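Local coordinates for protein interpain A (Prevotella intermedia, PDB 3BB7) that probably hydrolyses proteins as a thiol protease of the peptidase C10 family, captured here as a zymogen with the N-terminal inhibitory propeptide still attached to the protease domain, at residues F43-W54 with W284-K295. The protein carries 1 engineered substitution. Numbering follows the deposited sequence.
Sequences FVETDNPSFKWW and WGWNGDVDGYYK
The hydroxyl of T46 is gripped from two directions: OG1 donates to D289 OD1 at 2.7 Å, on the anti side of the carboxylate, and accepts from the backbone N of N48 at 3.2 Å, closing an ST turn. With OG1 anti to the backbone N of T46 (chi1 176°), the hydroxyl lies beside the carbonyl carbon, where it can serve both partners. The backbone turning into the helix then spreads over one face of the W286 indole: N48 CA sits above the five-membered ring, and P49 CD lies 3.6 Å from the centroid of the six-membered ring, both as CH-pi contacts. Water 1 links W286 NE1 to D47 N. N48 is the N-cap; its OD1 takes the F51 N-H at 3.0 Å from above the carbonyl plane, while its ND2 reaches D289 O in a weak bond.

Further along, V290 CG2 presses on a face of the F51 ring, 3.8 Å from its centroid, and the F51 edge is directed at W284 in an offset edge-to-face pair. W284 NE1 and Y294 OH converge on V290 O, the hydroxyl at 2.7 Å, tying both rings to the same carbonyl. Y294 in turn points its edge at the W54 face, with planes 70° apart. W54 NE1 donates to K295 O at 2.9 Å, almost straight (171°) and in the indole plane.

The contact thus joins the propeptide to the protease domain: the start of helix 49-68 rests on the loop leading into strand 292-294, which lies between strands 35-39 and 280-283 in the shared antiparallel sheet. S50 OG bonds to A268 N, close to H267, the predicted proton acceptor, and to A116, the engineered residue at the predicted nucleophile position, and W53 stacks on H267, consistent with an inhibitory role for this helix beside strand 267-274.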
loop_
_atom_site.group_PDB
_atom_site.type_symbol
_atom_site.label_atom_id
_atom_site.label_comp_id
_atom_site.label_asym_id
_atom_site.label_seq_id
_atom_site.Cartn_x
_atom_site.Cartn_y
_atom_site.Cartn_z
ATOM N N PHE A 43 -7.031 -17.799 -2.160
ATOM C CA PHE A 43 -6.804 -17.004 -3.362
ATOM C C PHE A 43 -8.081 -16.880 -4.190
ATOM O O PHE A 43 -8.679 -17.886 -4.543
ATOM C CB PHE A 43 -5.728 -17.634 -4.233
ATOM C CG PHE A 43 -5.383 -16.801 -5.435
ATOM C CD1 PHE A 43 -4.480 -15.755 -5.319
ATOM C CD2 PHE A 43 -5.990 -17.054 -6.676
ATOM C CE1 PHE A 43 -4.175 -14.974 -6.420
ATOM C CE2 PHE A 43 -5.683 -16.272 -7.793
ATOM C CZ PHE A 43 -4.776 -15.238 -7.659
ATOM N N VAL A 44 -8.469 -15.655 -4.535
ATOM C CA VAL A 44 -9.535 -15.460 -5.535
ATOM C C VAL A 44 -9.024 -14.401 -6.498
ATOM O O VAL A 44 -8.306 -13.498 -6.089
ATOM C CB VAL A 44 -10.899 -15.008 -4.925
ATOM C CG1 VAL A 44 -11.935 -14.753 -6.028
ATOM C CG2 VAL A 44 -11.447 -16.048 -3.970
ATOM N N GLU A 45 -9.368 -14.527 -7.777
ATOM C CA GLU A 45 -8.929 -13.547 -8.759
ATOM C C GLU A 45 -9.474 -12.186 -8.366
ATOM O O GLU A 45 -10.595 -12.038 -7.868
ATOM C CB GLU A 45 -9.341 -13.935 -10.191
ATOM C CG GLU A 45 -8.496 -15.049 -10.831
ATOM C CD GLU A 45 -7.162 -14.561 -11.408
ATOM O OE1 GLU A 45 -6.697 -15.167 -12.396
ATOM O OE2 GLU A 45 -6.570 -13.584 -10.891
ATOM N N THR A 46 -8.640 -11.193 -8.555
ATOM C CA THR A 46 -8.920 -9.891 -8.026
ATOM C C THR A 46 -8.313 -8.844 -8.925
ATOM O O THR A 46 -7.307 -9.094 -9.557
ATOM C CB THR A 46 -8.356 -9.765 -6.573
ATOM O OG1 THR A 46 -8.550 -8.436 -6.087
ATOM C CG2 THR A 46 -6.863 -10.139 -6.487
ATOM N N ASP A 47 -8.943 -7.675 -8.989
ATOM C CA ASP A 47 -8.425 -6.591 -9.803
ATOM C C ASP A 47 -7.304 -5.863 -9.085
ATOM O O ASP A 47 -6.655 -5.033 -9.689
ATOM C CB ASP A 47 -9.534 -5.578 -10.131
ATOM C CG ASP A 47 -10.484 -6.059 -11.208
ATOM O OD1 ASP A 47 -10.204 -7.073 -11.880
ATOM O OD2 ASP A 47 -11.520 -5.392 -11.405
ATOM N N ASN A 48 -7.093 -6.178 -7.805
ATOM C CA ASN A 48 -6.053 -5.550 -6.945
ATOM C C ASN A 48 -4.841 -5.041 -7.749
ATOM O O ASN A 48 -3.957 -5.803 -8.084
ATOM C CB ASN A 48 -5.629 -6.586 -5.881
ATOM C CG ASN A 48 -4.650 -6.055 -4.870
ATOM O OD1 ASN A 48 -3.960 -5.072 -5.100
ATOM N ND2 ASN A 48 -4.543 -6.757 -3.752
ATOM N N PRO A 49 -4.799 -3.742 -8.063
ATOM C CA PRO A 49 -3.720 -3.236 -8.921
ATOM C C PRO A 49 -2.315 -3.292 -8.270
ATOM O O PRO A 49 -1.301 -3.438 -8.986
ATOM C CB PRO A 49 -4.142 -1.776 -9.188
ATOM C CG PRO A 49 -5.642 -1.830 -8.983
ATOM C CD PRO A 49 -5.780 -2.681 -7.766
ATOM N N SER A 50 -2.233 -3.171 -6.949
ATOM C CA SER A 50 -0.912 -3.109 -6.326
ATOM C C SER A 50 -0.296 -4.516 -6.263
ATOM O O SER A 50 0.927 -4.687 -6.462
ATOM C CB SER A 50 -1.013 -2.421 -4.975
ATOM O OG SER A 50 -1.496 -1.089 -5.155
ATOM N N PHE A 51 -1.137 -5.535 -6.044
ATOM C CA PHE A 51 -0.679 -6.921 -6.129
ATOM C C PHE A 51 -0.242 -7.247 -7.559
ATOM O O PHE A 51 0.791 -7.916 -7.777
ATOM C CB PHE A 51 -1.803 -7.851 -5.653
ATOM C CG PHE A 51 -1.502 -9.324 -5.776
ATOM C CD1 PHE A 51 -2.246 -10.144 -6.642
ATOM C CD2 PHE A 51 -0.540 -9.898 -4.959
ATOM C CE1 PHE A 51 -1.981 -11.532 -6.720
ATOM C CE2 PHE A 51 -0.279 -11.266 -5.006
ATOM C CZ PHE A 51 -0.997 -12.086 -5.900
ATOM N N LYS A 52 -0.981 -6.720 -8.533
ATOM C CA LYS A 52 -0.585 -6.894 -9.932
ATOM C C LYS A 52 0.809 -6.321 -10.202
ATOM O O LYS A 52 1.620 -6.965 -10.894
ATOM C CB LYS A 52 -1.632 -6.263 -10.856
ATOM C CG LYS A 52 -2.851 -7.133 -10.989
ATOM C CD LYS A 52 -3.854 -6.536 -11.990
ATOM C CE LYS A 52 -4.818 -7.599 -12.507
ATOM N NZ LYS A 52 -5.271 -8.505 -11.403
ATOM N N TRP A 53 1.100 -5.141 -9.638
ATOM C CA TRP A 53 2.435 -4.550 -9.752
ATOM C C TRP A 53 3.485 -5.500 -9.172
ATOM O O TRP A 53 4.515 -5.773 -9.813
ATOM C CB TRP A 53 2.531 -3.184 -9.049
ATOM C CG TRP A 53 3.957 -2.772 -8.914
ATOM C CD1 TRP A 53 4.769 -2.216 -9.892
ATOM C CD2 TRP A 53 4.794 -2.967 -7.771
ATOM N NE1 TRP A 53 6.034 -2.001 -9.386
ATOM C CE2 TRP A 53 6.087 -2.479 -8.100
ATOM C CE3 TRP A 53 4.569 -3.489 -6.493
ATOM C CZ2 TRP A 53 7.167 -2.548 -7.204
ATOM C CZ3 TRP A 53 5.636 -3.548 -5.583
ATOM C CH2 TRP A 53 6.924 -3.073 -5.948
ATOM N N TRP A 54 3.218 -6.005 -7.973
ATOM C CA TRP A 54 4.178 -6.849 -7.276
ATOM C C TRP A 54 4.505 -8.089 -8.135
ATOM O O TRP A 54 5.670 -8.467 -8.268
ATOM C CB TRP A 54 3.632 -7.253 -5.904
ATOM C CG TRP A 54 4.599 -8.112 -5.148
ATOM C CD1 TRP A 54 5.690 -7.695 -4.413
ATOM C CD2 TRP A 54 4.559 -9.541 -5.041
ATOM N NE1 TRP A 54 6.349 -8.791 -3.886
ATOM C CE2 TRP A 54 5.659 -9.934 -4.233
ATOM C CE3 TRP A 54 3.691 -10.523 -5.545
ATOM C CZ2 TRP A 54 5.948 -11.272 -3.975
ATOM C CZ3 TRP A 54 3.964 -11.856 -5.265
ATOM C CH2 TRP A 54 5.079 -12.213 -4.478
ATOM N N TRP A 284 -2.741 -4.423 0.882
ATOM C CA TRP A 284 -2.773 -3.852 -0.467
ATOM C C TRP A 284 -3.828 -2.769 -0.638
ATOM O O TRP A 284 -3.835 -2.106 -1.675
ATOM C CB TRP A 284 -3.071 -4.928 -1.522
ATOM C CG TRP A 284 -2.108 -6.088 -1.524
ATOM C CD1 TRP A 284 -2.340 -7.345 -1.024
ATOM C CD2 TRP A 284 -0.778 -6.105 -2.068
ATOM N NE1 TRP A 284 -1.234 -8.147 -1.232
ATOM C CE2 TRP A 284 -0.255 -7.406 -1.842
ATOM C CE3 TRP A 284 0.045 -5.131 -2.680
ATOM C CZ2 TRP A 284 1.024 -7.776 -2.228
ATOM C CZ3 TRP A 284 1.360 -5.525 -3.062
ATOM C CH2 TRP A 284 1.814 -6.832 -2.828
ATOM N N GLY A 285 -4.729 -2.620 0.323
ATOM C CA GLY A 285 -5.796 -1.614 0.235
ATOM C C GLY A 285 -6.812 -1.989 -0.838
ATOM O O GLY A 285 -7.363 -1.127 -1.499
ATOM N N TRP A 286 -7.074 -3.291 -0.987
ATOM C CA TRP A 286 -8.052 -3.762 -1.961
ATOM C C TRP A 286 -9.028 -4.682 -1.266
ATOM O O TRP A 286 -9.202 -5.839 -1.647
ATOM C CB TRP A 286 -7.406 -4.400 -3.187
ATOM C CG TRP A 286 -8.330 -4.372 -4.385
ATOM C CD1 TRP A 286 -9.103 -5.402 -4.850
ATOM C CD2 TRP A 286 -8.595 -3.243 -5.254
ATOM N NE1 TRP A 286 -9.812 -4.995 -5.942
ATOM C CE2 TRP A 286 -9.536 -3.672 -6.207
ATOM C CE3 TRP A 286 -8.136 -1.913 -5.300
ATOM C CZ2 TRP A 286 -10.005 -2.827 -7.234
ATOM C CZ3 TRP A 286 -8.598 -1.065 -6.327
ATOM C CH2 TRP A 286 -9.524 -1.531 -7.275
ATOM N N ASN A 287 -9.643 -4.154 -0.206
ATOM C CA ASN A 287 -10.697 -4.847 0.550
ATOM C C ASN A 287 -10.218 -6.134 1.189
ATOM O O ASN A 287 -11.025 -7.070 1.404
ATOM C CB ASN A 287 -11.928 -5.095 -0.349
ATOM C CG ASN A 287 -12.279 -3.860 -1.128
ATOM O OD1 ASN A 287 -12.642 -2.849 -0.535
ATOM N ND2 ASN A 287 -12.042 -3.888 -2.437
ATOM N N GLY A 288 -8.915 -6.183 1.471
ATOM C CA GLY A 288 -8.306 -7.349 2.103
ATOM C C GLY A 288 -7.872 -8.414 1.103
ATOM O O GLY A 288 -7.131 -9.348 1.482
ATOM N N ASP A 289 -8.247 -8.274 -0.166
ATOM C CA ASP A 289 -7.899 -9.310 -1.138
ATOM C C ASP A 289 -6.382 -9.518 -1.137
ATOM O O ASP A 289 -5.615 -8.590 -1.367
ATOM C CB ASP A 289 -8.294 -8.894 -2.541
ATOM C CG ASP A 289 -9.803 -8.864 -2.762
ATOM O OD1 ASP A 289 -10.211 -8.470 -3.897
ATOM O OD2 ASP A 289 -10.575 -9.256 -1.848
ATOM N N VAL A 290 -5.998 -10.766 -0.946
ATOM C CA VAL A 290 -4.612 -11.249 -0.979
ATOM C C VAL A 290 -3.605 -10.558 -0.056
ATOM O O VAL A 290 -2.402 -10.683 -0.260
ATOM C CB VAL A 290 -4.081 -11.501 -2.440
ATOM C CG1 VAL A 290 -4.957 -12.536 -3.161
ATOM C CG2 VAL A 290 -3.969 -10.215 -3.272
ATOM N N ASP A 291 -4.099 -9.912 1.002
ATOM C CA ASP A 291 -3.187 -9.401 2.031
ATOM C C ASP A 291 -2.413 -10.598 2.599
ATOM O O ASP A 291 -2.945 -11.718 2.685
ATOM C CB ASP A 291 -3.924 -8.662 3.164
ATOM C CG ASP A 291 -4.534 -7.352 2.731
ATOM O OD1 ASP A 291 -4.267 -6.904 1.594
ATOM O OD2 ASP A 291 -5.266 -6.744 3.574
ATOM N N GLY A 292 -1.149 -10.381 2.946
ATOM C CA GLY A 292 -0.289 -11.473 3.430
ATOM C C GLY A 292 1.144 -11.020 3.533
ATOM O O GLY A 292 1.411 -9.813 3.570
ATOM N N TYR A 293 2.075 -11.977 3.571
ATOM C CA TYR A 293 3.510 -11.672 3.671
ATOM C C TYR A 293 4.172 -11.908 2.334
ATOM O O TYR A 293 3.988 -12.954 1.700
ATOM C CB TYR A 293 4.138 -12.552 4.733
ATOM C CG TYR A 293 3.881 -12.091 6.160
ATOM C CD1 TYR A 293 4.892 -11.487 6.907
ATOM C CD2 TYR A 293 2.631 -12.223 6.737
ATOM C CE1 TYR A 293 4.661 -11.095 8.230
ATOM C CE2 TYR A 293 2.389 -11.833 8.065
ATOM C CZ TYR A 293 3.404 -11.238 8.785
ATOM O OH TYR A 293 3.162 -10.876 10.098
ATOM N N TYR A 294 4.959 -10.933 1.909
ATOM C CA TYR A 294 5.546 -10.927 0.569
ATOM C C TYR A 294 6.993 -10.487 0.580
ATOM O O TYR A 294 7.387 -9.658 1.391
ATOM C CB TYR A 294 4.727 -9.968 -0.323
ATOM C CG TYR A 294 3.324 -10.508 -0.568
ATOM C CD1 TYR A 294 3.086 -11.395 -1.622
ATOM C CD2 TYR A 294 2.245 -10.163 0.257
ATOM C CE1 TYR A 294 1.837 -11.951 -1.840
ATOM C CE2 TYR A 294 0.945 -10.711 0.023
ATOM C CZ TYR A 294 0.768 -11.592 -1.049
ATOM O OH TYR A 294 -0.451 -12.187 -1.298
ATOM N N LYS A 295 7.781 -11.012 -0.335
ATOM C CA LYS A 295 9.165 -10.548 -0.467
ATOM C C LYS A 295 9.263 -9.197 -1.160
ATOM O O LYS A 295 8.687 -8.971 -2.234
ATOM C CB LYS A 295 9.975 -11.585 -1.247
ATOM C CG LYS A 295 10.292 -12.827 -0.399
ATOM C CD LYS A 295 11.326 -13.695 -1.042
ATOM C CE LYS A 295 11.898 -14.685 -0.035
ATOM N NZ LYS A 295 13.060 -14.147 0.732
HETATM O O HOH W 1 -11.369 -7.122 -7.508
HETATM O O HOH W 2 -4.266 -1.819 -4.253
#